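PDB 2Z4T: beta-galactoside alpha-2,6-sialyltransferase from Photobacterium sp., which probably transfers sialic acid from a CMP-linked donor to galactose-ended acceptors such as lactose, forming an alpha-2,6 linkage. Local coordinates for residues Asp29-Ile34 and Thr109-Ala114; Lys54-Gln59 and Asp93-Ser98; Leu240-Asp245 and Arg479-Gln484; Asn248-Leu253 and Leu304-Asp309. All coordinates share one frame; numbering follows the deposited sequence. Where two conformers were deposited one is given.

In the fold
Contacts 1 and 2, with centres about 19 Å apart, lie in the N-terminal immunoglobulin-like domain and share a sheet: strand 103-122 of contact 1 is the neighbour of strand 88-98 of contact 2. Contacts 3 and 4 belong to the GT-B body, about 52 Å and 46 Å from contact 1 between centres. These two, about 16 Å apart between centres, touch where W243 packs on L253 and K249 NZ reaches R244 O. Both lie near the magnesium held by E301 and S303, which is about 8 Å from the Y241 side chain and about 5 Å from that of L304. The N242 side chain is about 12 Å from the bound galactose; contacts 1 and 2 are far from the ligand and metal sites.

Contact 1: residues Asp29-Ile34 and Thr109-Ala114; sequences DINKTI and TLNVVA
The side-chain amide nitrogen of N111 is gripped twice by the neighbouring strand. One N-H of ND2 goes to N31 OD1 at 2.7 Å, and the other goes in a different direction to T33 OG1 at 3.2 Å. N111 CG sits beside its own backbone N (chi1 -42°), which swings the amide across the gap between the strands. N31 instead has CG anti to its backbone N (chi1 -158°), and its side chain meets that of N111 at about a right angle. The two amide planes are 34° apart, and each acceptor of N111 lies slightly out of its amide plane. N31 also lies alongside T109, bringing ND2 to 3.4 Å from T109 CB. Beneath these groups the strands run parallel: T109 N bonds to I30 O, K32 N to T109 O at 2.9 Å, and N111 N to K32 O at 2.7 Å. The other face is largely apolar, though K32 shares it, packing CB against L110 CD2 while NZ leads away toward E38, at long range. I34 CD1 lies 3.8 Å from L110 CD1, I34 CG1 is 3.9 Å from V112 CG2, and in the opposing sheet I34 packs onto V40 and L110 onto L42. The chemistry is therefore two-sided, as expected for a beta-sandwich: two side-chain amides and the T33 hydroxyl tie the outer face together, while I34, L110 and V112 turn inward.

Contact 2: residues Lys54-Gln59 and Asp93-Ser98; sequences KHSWVQ and DFNGVS
S56 and N95 form a hydrogen-bonded antiparallel pair, with S56 N to N95 O and N95 N to S56 O both at 2.9 Å. V58 and D93 form another, in which V58 N meets D93 O from well out of the carbonyl plane. On the face of S56 and N95 a water adds a polar bridge: it donates to D93 O at 2.6 Å, accepts from N95 ND2, and lies 2.8 Å from S56 OG. The opposite face is aromatic. F94 CB sits over one face of the W57 six-membered ring, 3.4 Å from its centroid and 10° off the normal, while W57 NE1 bonds to I75 O. H55 adds its CD2 at 3.8 Å from F94 CE1, the two rings meeting rim to rim. Within the immunoglobulin-like domain, strand 88-98 lies between strand 52-61 and strand 103-122, with backbone hydrogen bonds of F94 to T106 and of G96 to Y104 in the latter; P44 and the ring of F52, edge-to-face with F94, help cover the aromatic cluster.

Contact 3: residues Leu240-Asp245 and Arg479-Gln484; sequences LYNWRD and RSPLVQ
Y241 turns its CG directly away from the backbone N (chi1 177°), which projects the ring from helix 234-243 onto the first turn of helix 481-488. There, Q484 places CG beside its own N (chi1 -68°), 3.4 Å from Y241 OH, and the chain then bends to turn NE2 back to L478 O. Q484 CB, carried there by the helix, approaches the ring obliquely, 3.4 Å from Y241 CE1. P481 O lies over one face of the ring; P481 CA makes an off-centre CH-pi contact, 4.2 Å from the ring centroid, and P481 CB touches Y241 CD2 at 3.6 Å. Behind Y241, R244 lays a face of its guanidinium against CE1 of the same ring. R244 NE bonds to Y241 O at 2.9 Å, on a carbonyl lone pair, and R244 NH1 to E301, a magnesium ligand. The contact thus joins the two Rossmann-like domains of the GT-B fold by packing, mainly of the ring with aliphatic groups and a backbone carbonyl, without a hydrogen bond between the two segments.

Contact 4: residues Asn248-Leu253 and Leu304-Asp309; sequences NKTDNL and LHELRD
The side chains of T250 and E306 meet obliquely where two helices of the N-terminal Rossmann-like domain of the GT-B fold pack together. The segments of helices 249-265 and 305-311 cross at -40°, with axes 10.0 Å apart. E306 reaches over in extended form, and its OE1 receives two donors of one residue from different directions: T250 OG1, at 2.5 Å, donates to the anti lone pair of OE1, while T250 N, at 3.2 Å, comes from above the carboxylate plane. OG1 is brought to the acceptor by standing beside its own backbone N (chi1 -51°). A carboxylate set at the first turn of helix 249-265 would probably be favoured by the helix dipole. The K249 side chain crosses that of E306 at about a right angle and passes it with its methylenes, CB lying 3.7 Å from E306 OE1. Its bent end carries NZ away to T246 O and R244 O, so NZ remains 5.0 Å from E306 OE2. One turn beyond K249, L253 meets L307, the residue after E306; these two also cross at about a right angle, touching through their methyls, while W243 covers K249, L253 and L304 from helix 234-243. At the polar end of the interface a water also holds E306, donating to OE2 at 2.7 Å and accepting from K249 N at 2.8 Å.

Contact 1: residues Asp29-Ile34 and Thr109-Ala114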
loop_
_atom_site.group_PDB
_atom_site.type_symbol
_atom_site.label_atom_id
_atom_site.label_comp_id
_atom_site.label_asym_id
_atom_site.label_seq_id
_atom_site.Cartn_x
_atom_site.Cartn_y
_atom_site.Cartn_z
ATOM N N ASP A 29 -12.042 8.864 34.795
ATOM C CA ASP A 29 -12.071 9.711 33.629
ATOM C C ASP A 29 -12.189 8.816 32.416
ATOM O O ASP A 29 -11.382 7.920 32.233
ATOM C CB ASP A 29 -10.803 10.592 33.536
ATOM C CG ASP A 29 -10.637 11.519 34.755
ATOM O OD1 ASP A 29 -10.953 12.725 34.652
ATOM O OD2 ASP A 29 -10.215 11.043 35.837
ATOM N N ILE A 30 -13.203 9.051 31.590
ATOM C CA ILE A 30 -13.362 8.299 30.357
ATOM C C ILE A 30 -13.351 9.260 29.185
ATOM O O ILE A 30 -14.041 10.275 29.205
ATOM C CB ILE A 30 -14.676 7.502 30.330
ATOM C CG1 ILE A 30 -14.739 6.544 31.515
ATOM C CG2 ILE A 30 -14.841 6.771 28.984
ATOM C CD1 ILE A 30 -16.153 6.073 31.865
ATOM N N ASN A 31 -12.555 8.925 28.175
ATOM C CA ASN A 31 -12.430 9.708 26.966
ATOM C C ASN A 31 -12.662 8.787 25.773
ATOM O O ASN A 31 -12.111 7.687 25.736
ATOM C CB ASN A 31 -11.047 10.353 26.897
ATOM C CG ASN A 31 -11.019 11.579 25.969
ATOM O OD1 ASN A 31 -11.110 11.462 24.726
ATOM N ND2 ASN A 31 -10.891 12.772 26.573
ATOM N N LYS A 32 -13.505 9.203 24.827
ATOM C CA LYS A 32 -13.839 8.396 23.654
ATOM C C LYS A 32 -14.013 9.242 22.406
ATOM O O LYS A 32 -14.355 10.425 22.496
ATOM C CB LYS A 32 -15.141 7.645 23.883
ATOM C CG LYS A 32 -14.986 6.201 24.251
ATOM C CD LYS A 32 -16.268 5.429 23.937
ATOM C CE LYS A 32 -16.350 5.054 22.463
ATOM N NZ LYS A 32 -17.431 4.082 22.181
ATOM N N THR A 33 -13.808 8.615 21.254
ATOM C CA THR A 33 -14.102 9.168 19.946
ATOM C C THR A 33 -14.810 8.053 19.194
ATOM O O THR A 33 -14.454 6.910 19.416
ATOM C CB THR A 33 -12.728 9.340 19.180
ATOM O OG1 THR A 33 -11.807 10.126 19.946
ATOM C CG2 THR A 33 -12.891 9.982 17.800
ATOM N N ILE A 34 -15.775 8.214 18.297
ATOM C CA ILE A 34 -17.188 8.624 18.250
ATOM C C ILE A 34 -17.510 9.504 17.071
ATOM O O ILE A 34 -17.003 10.614 16.930
ATOM C CB ILE A 34 -18.158 8.569 19.490
ATOM C CG1 ILE A 34 -18.648 9.954 19.933
ATOM C CG2 ILE A 34 -17.665 7.605 20.562
ATOM C CD1 ILE A 34 -19.862 9.908 20.826
ATOM N N THR A 109 -15.642 12.422 28.418
ATOM C CA THR A 109 -15.471 13.275 27.255
ATOM C C THR A 109 -15.707 12.473 25.988
ATOM O O THR A 109 -15.068 11.454 25.762
ATOM C CB THR A 109 -14.071 13.901 27.212
ATOM O OG1 THR A 109 -13.932 14.781 28.318
ATOM C CG2 THR A 109 -13.896 14.735 25.972
ATOM N N LEU A 110 -16.640 12.936 25.169
ATOM C CA LEU A 110 -16.880 12.330 23.875
ATOM C C LEU A 110 -16.408 13.304 22.796
ATOM O O LEU A 110 -16.950 14.412 22.658
ATOM C CB LEU A 110 -18.359 11.952 23.707
ATOM C CG LEU A 110 -18.963 11.034 24.789
ATOM C CD1 LEU A 110 -20.415 10.684 24.498
ATOM C CD2 LEU A 110 -18.180 9.749 24.951
ATOM N N ASN A 111 -15.365 12.892 22.070
ATOM C CA ASN A 111 -14.912 13.590 20.879
ATOM C C ASN A 111 -15.742 13.065 19.716
ATOM O O ASN A 111 -15.560 11.905 19.275
ATOM C CB ASN A 111 -13.411 13.338 20.625
ATOM C CG ASN A 111 -12.572 13.382 21.920
ATOM O OD1 ASN A 111 -12.443 14.440 22.557
ATOM N ND2 ASN A 111 -12.001 12.223 22.315
ATOM N N VAL A 112 -16.675 13.894 19.254
ATOM C CA VAL A 112 -17.504 13.561 18.096
ATOM C C VAL A 112 -16.843 14.075 16.806
ATOM O O VAL A 112 -16.561 15.272 16.666
ATOM C CB VAL A 112 -18.974 14.092 18.203
ATOM C CG1 VAL A 112 -19.802 13.559 17.034
ATOM C CG2 VAL A 112 -19.632 13.688 19.544
ATOM N N VAL A 113 -16.586 13.157 15.877
ATOM C CA VAL A 113 -15.839 13.492 14.654
ATOM C C VAL A 113 -16.635 12.992 13.458
ATOM O O VAL A 113 -17.441 12.056 13.602
ATOM C CB VAL A 113 -14.423 12.858 14.658
ATOM C CG1 VAL A 113 -13.615 13.297 15.924
ATOM C CG2 VAL A 113 -14.517 11.320 14.587
ATOM N N ALA A 114 -16.435 13.609 12.296
ATOM C CA ALA A 114 -17.107 13.151 11.076
ATOM C C ALA A 114 -16.871 11.653 10.812
ATOM O O ALA A 114 -15.751 11.155 10.999
ATOM C CB ALA A 114 -16.655 13.966 9.882
#

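Contact 2: residues Lys54-Gln59 and Asp93-Ser98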
loop_
_atom_site.group_PDB
_atom_site.type_symbol
_atom_site.label_atom_id
_atom_site.label_comp_id
_atom_site.label_asym_id
_atom_site.label_seq_id
_atom_site.Cartn_x
_atom_site.Cartn_y
_atom_site.Cartn_z
ATOM N N LYS A 54 -28.123 7.360 45.395
ATOM C CA LYS A 54 -28.380 8.523 44.546
ATOM C C LYS A 54 -27.475 8.065 43.400
ATOM O O LYS A 54 -26.453 7.448 43.694
ATOM C CB LYS A 54 -27.937 9.771 45.295
ATOM C CG LYS A 54 -28.856 10.106 46.475
ATOM C CD LYS A 54 -28.208 10.975 47.578
ATOM C CE LYS A 54 -28.192 12.492 47.249
ATOM N NZ LYS A 54 -29.522 13.180 47.004
ATOM N N HIS A 55 -27.690 8.422 42.136
ATOM C CA HIS A 55 -26.868 9.332 41.381
ATOM C C HIS A 55 -27.420 10.443 40.488
ATOM O O HIS A 55 -28.611 10.751 40.466
ATOM C CB HIS A 55 -26.215 8.378 40.376
ATOM C CG HIS A 55 -27.145 7.970 39.268
ATOM N ND1 HIS A 55 -28.387 7.411 39.502
ATOM C CD2 HIS A 55 -27.044 8.101 37.925
ATOM C CE1 HIS A 55 -29.000 7.196 38.351
ATOM N NE2 HIS A 55 -28.205 7.606 37.377
ATOM N N SER A 56 -26.498 11.003 39.700
ATOM C CA SER A 56 -26.797 12.028 38.702
ATOM C C SER A 56 -25.866 11.921 37.493
ATOM O O SER A 56 -24.665 11.660 37.642
ATOM C CB SER A 56 -26.694 13.439 39.310
ATOM O OG SER A 56 -25.345 13.788 39.627
ATOM N N TRP A 57 -26.450 12.106 36.306
ATOM C CA TRP A 57 -25.714 12.349 35.060
ATOM C C TRP A 57 -26.054 13.750 34.545
ATOM O O TRP A 57 -27.224 14.156 34.540
ATOM C CB TRP A 57 -26.093 11.349 33.988
ATOM C CG TRP A 57 -25.348 10.063 34.011
ATOM C CD1 TRP A 57 -25.843 8.838 34.367
ATOM C CD2 TRP A 57 -23.975 9.850 33.618
ATOM N NE1 TRP A 57 -24.864 7.879 34.217
ATOM C CE2 TRP A 57 -23.712 8.470 33.761
ATOM C CE3 TRP A 57 -22.945 10.694 33.168
ATOM C CZ2 TRP A 57 -22.452 7.910 33.491
ATOM C CZ3 TRP A 57 -21.689 10.130 32.873
ATOM C CH2 TRP A 57 -21.461 8.748 33.040
ATOM N N VAL A 58 -25.038 14.494 34.119
ATOM C CA VAL A 58 -25.247 15.873 33.694
ATOM C C VAL A 58 -24.400 16.199 32.473
ATOM O O VAL A 58 -23.178 16.007 32.469
ATOM C CB VAL A 58 -24.945 16.878 34.821
ATOM C CG1 VAL A 58 -25.070 18.318 34.299
ATOM C CG2 VAL A 58 -25.873 16.663 36.001
ATOM N N GLN A 59 -25.050 16.690 31.421
ATOM C CA GLN A 59 -24.294 17.191 30.292
ATOM C C GLN A 59 -23.671 18.519 30.688
ATOM O O GLN A 59 -24.330 19.441 31.175
ATOM C CB GLN A 59 -25.129 17.341 29.039
ATOM C CG GLN A 59 -24.268 17.708 27.854
ATOM C CD GLN A 59 -25.048 17.830 26.582
ATOM O OE1 GLN A 59 -24.709 18.640 25.718
ATOM N NE2 GLN A 59 -26.094 17.026 26.447
ATOM N N ASP A 93 -20.876 14.535 33.259
ATOM C CA ASP A 93 -20.336 14.287 34.587
ATOM C C ASP A 93 -21.251 13.370 35.364
ATOM O O ASP A 93 -22.409 13.716 35.598
ATOM C CB ASP A 93 -20.204 15.600 35.361
ATOM C CG ASP A 93 -19.233 16.570 34.718
ATOM O OD1 ASP A 93 -18.845 17.531 35.420
ATOM O OD2 ASP A 93 -18.879 16.390 33.533
ATOM N N PHE A 94 -20.732 12.218 35.782
ATOM C CA PHE A 94 -21.477 11.292 36.653
ATOM C C PHE A 94 -21.122 11.516 38.119
ATOM O O PHE A 94 -19.941 11.602 38.463
ATOM C CB PHE A 94 -21.179 9.838 36.264
ATOM C CG PHE A 94 -21.654 8.811 37.272
ATOM C CD1 PHE A 94 -22.942 8.291 37.204
ATOM C CD2 PHE A 94 -20.791 8.325 38.267
ATOM C CE1 PHE A 94 -23.376 7.328 38.137
ATOM C CE2 PHE A 94 -21.227 7.364 39.195
ATOM C CZ PHE A 94 -22.512 6.868 39.128
ATOM N N ASN A 95 -22.137 11.602 38.975
ATOM C CA ASN A 95 -21.930 11.560 40.434
ATOM C C ASN A 95 -22.757 10.457 41.063
ATOM O O ASN A 95 -23.928 10.294 40.729
ATOM C CB ASN A 95 -22.279 12.889 41.112
ATOM C CG ASN A 95 -21.189 13.940 40.955
ATOM O OD1 ASN A 95 -20.189 13.929 41.669
ATOM N ND2 ASN A 95 -21.388 14.866 40.008
ATOM N N GLY A 96 -22.157 9.712 41.985
ATOM C CA GLY A 96 -22.894 8.702 42.729
ATOM C C GLY A 96 -22.501 8.554 44.184
ATOM O O GLY A 96 -21.366 8.847 44.586
ATOM N N VAL A 97 -23.465 8.114 44.983
ATOM C CA VAL A 97 -23.199 7.691 46.339
ATOM C C VAL A 97 -23.603 6.230 46.469
ATOM O O VAL A 97 -24.756 5.878 46.252
ATOM C CB VAL A 97 -23.967 8.529 47.360
ATOM C CG1 VAL A 97 -23.560 8.113 48.791
ATOM C CG2 VAL A 97 -23.704 10.005 47.129
ATOM N N SER A 98 -22.653 5.373 46.801
ATOM C CA SER A 98 -22.965 3.961 46.954
ATOM C C SER A 98 -23.820 3.727 48.202
ATOM O O SER A 98 -24.093 4.649 48.989
ATOM C CB SER A 98 -21.695 3.105 46.976
ATOM O OG SER A 98 -20.931 3.344 48.146
HETATM O O HOH W 1 -23.447 14.609 37.801
#

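Contact 3: residues Leu240-Asp245 and Arg479-Gln484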
loop_
_atom_site.group_PDB
_atom_site.type_symbol
_atom_site.label_atom_id
_atom_site.label_comp_id
_atom_site.label_asym_id
_atom_site.label_seq_id
_atom_site.Cartn_x
_atom_site.Cartn_y
_atom_site.Cartn_z
ATOM N N LEU A 240 6.116 6.699 -18.907
ATOM C CA LEU A 240 6.644 8.064 -18.947
ATOM C C LEU A 240 7.792 8.173 -19.964
ATOM O O LEU A 240 7.876 9.167 -20.677
ATOM C CB LEU A 240 7.065 8.568 -17.564
ATOM C CG LEU A 240 5.944 8.834 -16.555
ATOM C CD1 LEU A 240 6.482 8.774 -15.139
ATOM C CD2 LEU A 240 5.293 10.152 -16.808
ATOM N N TYR A 241 8.641 7.144 -20.047
ATOM C CA TYR A 241 9.715 7.105 -21.030
ATOM C C TYR A 241 9.205 7.252 -22.461
ATOM O O TYR A 241 9.814 7.957 -23.284
ATOM C CB TYR A 241 10.490 5.804 -20.934
ATOM C CG TYR A 241 11.558 5.681 -21.984
ATOM C CD1 TYR A 241 12.818 6.250 -21.789
ATOM C CD2 TYR A 241 11.312 5.000 -23.185
ATOM C CE1 TYR A 241 13.803 6.159 -22.768
ATOM C CE2 TYR A 241 12.295 4.885 -24.169
ATOM C CZ TYR A 241 13.544 5.467 -23.948
ATOM O OH TYR A 241 14.534 5.365 -24.906
ATOM N N ASN A 242 8.106 6.567 -22.777
ATOM C CA ASN A 242 7.472 6.767 -24.085
ATOM C C ASN A 242 6.836 8.140 -24.233
ATOM O O ASN A 242 6.880 8.738 -25.314
ATOM C CB ASN A 242 6.458 5.659 -24.380
ATOM C CG ASN A 242 7.137 4.319 -24.580
ATOM O OD1 ASN A 242 8.238 4.263 -25.137
ATOM N ND2 ASN A 242 6.514 3.242 -24.106
ATOM N N TRP A 243 6.274 8.644 -23.142
ATOM C CA TRP A 243 5.526 9.885 -23.168
ATOM C C TRP A 243 6.435 11.109 -23.295
ATOM O O TRP A 243 5.960 12.230 -23.564
ATOM C CB TRP A 243 4.663 9.988 -21.930
ATOM C CG TRP A 243 3.493 10.897 -22.091
ATOM C CD1 TRP A 243 2.323 10.628 -22.739
ATOM C CD2 TRP A 243 3.369 12.216 -21.572
ATOM N NE1 TRP A 243 1.479 11.701 -22.655
ATOM C CE2 TRP A 243 2.095 12.691 -21.939
ATOM C CE3 TRP A 243 4.208 13.041 -20.814
ATOM C CZ2 TRP A 243 1.638 13.970 -21.585
ATOM C CZ3 TRP A 243 3.751 14.320 -20.461
ATOM C CH2 TRP A 243 2.479 14.768 -20.849
ATOM N N ARG A 244 7.744 10.885 -23.136
ATOM C CA ARG A 244 8.729 11.919 -23.408
ATOM C C ARG A 244 8.537 12.490 -24.817
ATOM O O ARG A 244 8.764 13.691 -25.020
ATOM C CB ARG A 244 10.150 11.385 -23.256
ATOM C CG ARG A 244 10.559 11.062 -21.829
ATOM C CD ARG A 244 11.967 10.483 -21.812
ATOM N NE ARG A 244 12.188 9.672 -23.008
ATOM C CZ ARG A 244 13.350 9.549 -23.639
ATOM N NH1 ARG A 244 14.420 10.173 -23.169
ATOM N NH2 ARG A 244 13.436 8.804 -24.740
ATOM N N ASP A 245 8.101 11.652 -25.767
ATOM C CA ASP A 245 7.963 12.075 -27.177
ATOM C C ASP A 245 6.824 13.068 -27.401
ATOM O O ASP A 245 6.802 13.779 -28.407
ATOM C CB ASP A 245 7.752 10.879 -28.134
ATOM C CG ASP A 245 8.904 9.867 -28.116
ATOM O OD1 ASP A 245 10.004 10.157 -27.581
ATOM O OD2 ASP A 245 8.691 8.749 -28.651
ATOM N N ARG A 479 17.327 -0.673 -26.560
ATOM C CA ARG A 479 16.316 0.326 -26.818
ATOM C C ARG A 479 15.092 0.162 -25.921
ATOM O O ARG A 479 14.299 1.089 -25.777
ATOM C CB ARG A 479 15.901 0.252 -28.287
ATOM C CG ARG A 479 16.490 1.337 -29.204
ATOM C CD ARG A 479 17.939 1.815 -28.875
ATOM N NE ARG A 479 18.054 2.808 -27.783
ATOM C CZ ARG A 479 17.476 4.016 -27.758
ATOM N NH1 ARG A 479 16.695 4.421 -28.754
ATOM N NH2 ARG A 479 17.674 4.822 -26.724
ATOM N N SER A 480 14.940 -1.020 -25.328
ATOM C CA SER A 480 13.799 -1.312 -24.470
ATOM C C SER A 480 13.667 -0.255 -23.363
ATOM O O SER A 480 14.656 0.081 -22.708
ATOM C CB SER A 480 13.924 -2.734 -23.916
ATOM O OG SER A 480 13.821 -2.771 -22.507
ATOM N N PRO A 481 12.457 0.319 -23.203
ATOM C CA PRO A 481 12.208 1.403 -22.251
ATOM C C PRO A 481 12.670 1.098 -20.828
ATOM O O PRO A 481 13.278 1.949 -20.155
ATOM C CB PRO A 481 10.685 1.552 -22.310
ATOM C CG PRO A 481 10.361 1.175 -23.702
ATOM C CD PRO A 481 11.238 -0.002 -23.971
ATOM N N LEU A 482 12.404 -0.118 -20.378
ATOM C CA LEU A 482 12.786 -0.475 -19.041
ATOM C C LEU A 482 14.302 -0.323 -18.913
ATOM O O LEU A 482 14.797 0.242 -17.918
ATOM C CB LEU A 482 12.293 -1.887 -18.666
ATOM C CG LEU A 482 12.603 -2.272 -17.209
ATOM C CD1 LEU A 482 11.851 -1.341 -16.235
ATOM C CD2 LEU A 482 12.367 -3.766 -16.887
ATOM N N VAL A 483 15.033 -0.770 -19.938
ATOM C CA VAL A 483 16.496 -0.658 -19.911
ATOM C C VAL A 483 16.916 0.806 -19.821
ATOM O O VAL A 483 17.742 1.165 -18.974
ATOM C CB VAL A 483 17.177 -1.330 -21.106
ATOM C CG1 VAL A 483 18.682 -1.126 -21.024
ATOM C CG2 VAL A 483 16.851 -2.802 -21.155
ATOM N N GLN A 484 16.317 1.642 -20.672
ATOM C CA GLN A 484 16.630 3.068 -20.693
ATOM C C GLN A 484 16.193 3.814 -19.419
ATOM O O GLN A 484 16.906 4.701 -18.970
ATOM C CB GLN A 484 16.072 3.743 -21.970
ATOM C CG GLN A 484 16.745 3.324 -23.288
ATOM C CD GLN A 484 18.274 3.533 -23.268
ATOM O OE1 GLN A 484 18.759 4.607 -22.917
ATOM N NE2 GLN A 484 19.023 2.494 -23.620
#

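Contact 4: residues Asn248-Leu253 and Leu304-Asp309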
loop_
_atom_site.group_PDB
_atom_site.type_symbol
_atom_site.label_atom_id
_atom_site.label_comp_id
_atom_site.label_asym_id
_atom_site.label_seq_id
_atom_site.Cartn_x
_atom_site.Cartn_y
_atom_site.Cartn_z
ATOM N N ASN A 248 3.650 19.142 -27.275
ATOM C CA ASN A 248 2.664 19.947 -26.571
ATOM C C ASN A 248 2.166 19.232 -25.312
ATOM O O ASN A 248 0.967 19.068 -25.104
ATOM C CB ASN A 248 1.513 20.302 -27.527
ATOM C CG ASN A 248 1.968 21.215 -28.677
ATOM O OD1 ASN A 248 2.391 22.363 -28.452
ATOM N ND2 ASN A 248 1.876 20.718 -29.912
ATOM N N LYS A 249 3.100 18.801 -24.475
ATOM C CA LYS A 249 2.758 18.028 -23.291
ATOM C C LYS A 249 1.718 18.742 -22.469
ATOM O O LYS A 249 0.724 18.141 -22.046
ATOM C CB LYS A 249 3.996 17.753 -22.442
ATOM C CG LYS A 249 4.954 16.787 -23.103
ATOM C CD LYS A 249 6.186 16.503 -22.262
ATOM C CE LYS A 249 7.080 15.503 -22.997
ATOM N NZ LYS A 249 7.627 16.083 -24.264
ATOM N N THR A 250 1.931 20.037 -22.262
ATOM C CA THR A 250 1.061 20.806 -21.381
ATOM C C THR A 250 -0.367 20.868 -21.936
ATOM O O THR A 250 -1.331 20.637 -21.205
ATOM C CB THR A 250 1.693 22.186 -21.019
ATOM O OG1 THR A 250 3.035 21.953 -20.541
ATOM C CG2 THR A 250 0.893 22.902 -19.914
ATOM N N ASP A 251 -0.490 21.108 -23.234
ATOM C CA ASP A 251 -1.782 20.990 -23.911
ATOM C C ASP A 251 -2.458 19.635 -23.626
ATOM O O ASP A 251 -3.637 19.614 -23.266
ATOM C CB ASP A 251 -1.643 21.234 -25.416
ATOM C CG ASP A 251 -1.341 22.709 -25.758
ATOM O OD1 ASP A 251 -1.560 23.595 -24.898
ATOM O OD2 ASP A 251 -0.889 22.988 -26.893
ATOM N N ASN A 252 -1.712 18.528 -23.750
ATOM C CA ASN A 252 -2.262 17.177 -23.578
ATOM C C ASN A 252 -2.777 16.947 -22.174
ATOM O O ASN A 252 -3.839 16.366 -21.972
ATOM C CB ASN A 252 -1.221 16.095 -23.888
ATOM C CG ASN A 252 -1.097 15.792 -25.384
ATOM O OD1 ASN A 252 -0.643 16.622 -26.174
ATOM N ND2 ASN A 252 -1.486 14.590 -25.767
ATOM N N LEU A 253 -2.005 17.408 -21.204
ATOM C CA LEU A 253 -2.385 17.277 -19.808
ATOM C C LEU A 253 -3.656 18.066 -19.482
ATOM O O LEU A 253 -4.517 17.567 -18.751
ATOM C CB LEU A 253 -1.229 17.673 -18.891
ATOM C CG LEU A 253 -0.011 16.751 -18.959
ATOM C CD1 LEU A 253 1.223 17.461 -18.448
ATOM C CD2 LEU A 253 -0.268 15.478 -18.170
ATOM N N LEU A 304 10.569 15.734 -19.283
ATOM C CA LEU A 304 9.473 15.557 -18.322
ATOM C C LEU A 304 9.351 16.669 -17.259
ATOM O O LEU A 304 8.460 16.616 -16.390
ATOM C CB LEU A 304 9.540 14.163 -17.686
ATOM C CG LEU A 304 9.444 13.020 -18.701
ATOM C CD1 LEU A 304 9.790 11.670 -18.060
ATOM C CD2 LEU A 304 8.078 12.990 -19.428
ATOM N N HIS A 305 10.219 17.677 -17.332
ATOM C CA HIS A 305 10.102 18.850 -16.446
ATOM C C HIS A 305 8.705 19.478 -16.516
ATOM O O HIS A 305 8.153 19.868 -15.477
ATOM C CB HIS A 305 11.193 19.901 -16.723
ATOM C CG HIS A 305 12.579 19.465 -16.347
ATOM N ND1 HIS A 305 13.656 20.323 -16.362
ATOM C CD2 HIS A 305 13.066 18.268 -15.939
ATOM C CE1 HIS A 305 14.747 19.674 -15.990
ATOM N NE2 HIS A 305 14.416 18.425 -15.726
ATOM N N GLU A 306 8.126 19.545 -17.721
ATOM C CA GLU A 306 6.729 20.018 -17.884
ATOM C C GLU A 306 5.760 19.223 -16.999
ATOM O O GLU A 306 4.913 19.811 -16.312
ATOM C CB GLU A 306 6.262 19.946 -19.345
ATOM C CG GLU A 306 6.220 21.256 -20.096
ATOM C CD GLU A 306 6.016 21.054 -21.609
ATOM O OE1 GLU A 306 4.898 21.344 -22.113
ATOM O OE2 GLU A 306 6.972 20.587 -22.293
ATOM N N LEU A 307 5.890 17.893 -17.009
ATOM C CA LEU A 307 5.010 17.046 -16.194
ATOM C C LEU A 307 5.274 17.266 -14.712
ATOM O O LEU A 307 4.334 17.395 -13.915
ATOM C CB LEU A 307 5.144 15.560 -16.557
ATOM C CG LEU A 307 4.258 14.645 -15.712
ATOM C CD1 LEU A 307 2.799 14.927 -15.971
ATOM C CD2 LEU A 307 4.570 13.206 -15.980
ATOM N N ARG A 308 6.557 17.322 -14.356
ATOM C CA ARG A 308 6.966 17.660 -12.997
ATOM C C ARG A 308 6.342 18.991 -12.523
ATOM O O ARG A 308 5.770 19.035 -11.428
ATOM C CB ARG A 308 8.491 17.585 -12.842
ATOM C CG ARG A 308 9.139 18.830 -12.317
ATOM C CD ARG A 308 10.147 18.575 -11.254
ATOM N NE ARG A 308 11.523 18.568 -11.757
ATOM C CZ ARG A 308 12.156 19.586 -12.349
ATOM N NH1 ARG A 308 11.545 20.738 -12.593
ATOM N NH2 ARG A 308 13.420 19.432 -12.731
ATOM N N ASP A 309 6.415 20.039 -13.359
ATOM C CA ASP A 309 5.716 21.319 -13.102
ATOM C C ASP A 309 4.237 21.101 -12.872
ATOM O O ASP A 309 3.659 21.666 -11.946
ATOM C CB ASP A 309 5.826 22.298 -14.288
ATOM C CG ASP A 309 7.205 22.907 -14.429
ATOM O OD1 ASP A 309 8.042 22.690 -13.519
ATOM O OD2 ASP A 309 7.447 23.597 -15.458
HETATM O O HOH W 2 5.849 19.542 -24.529
#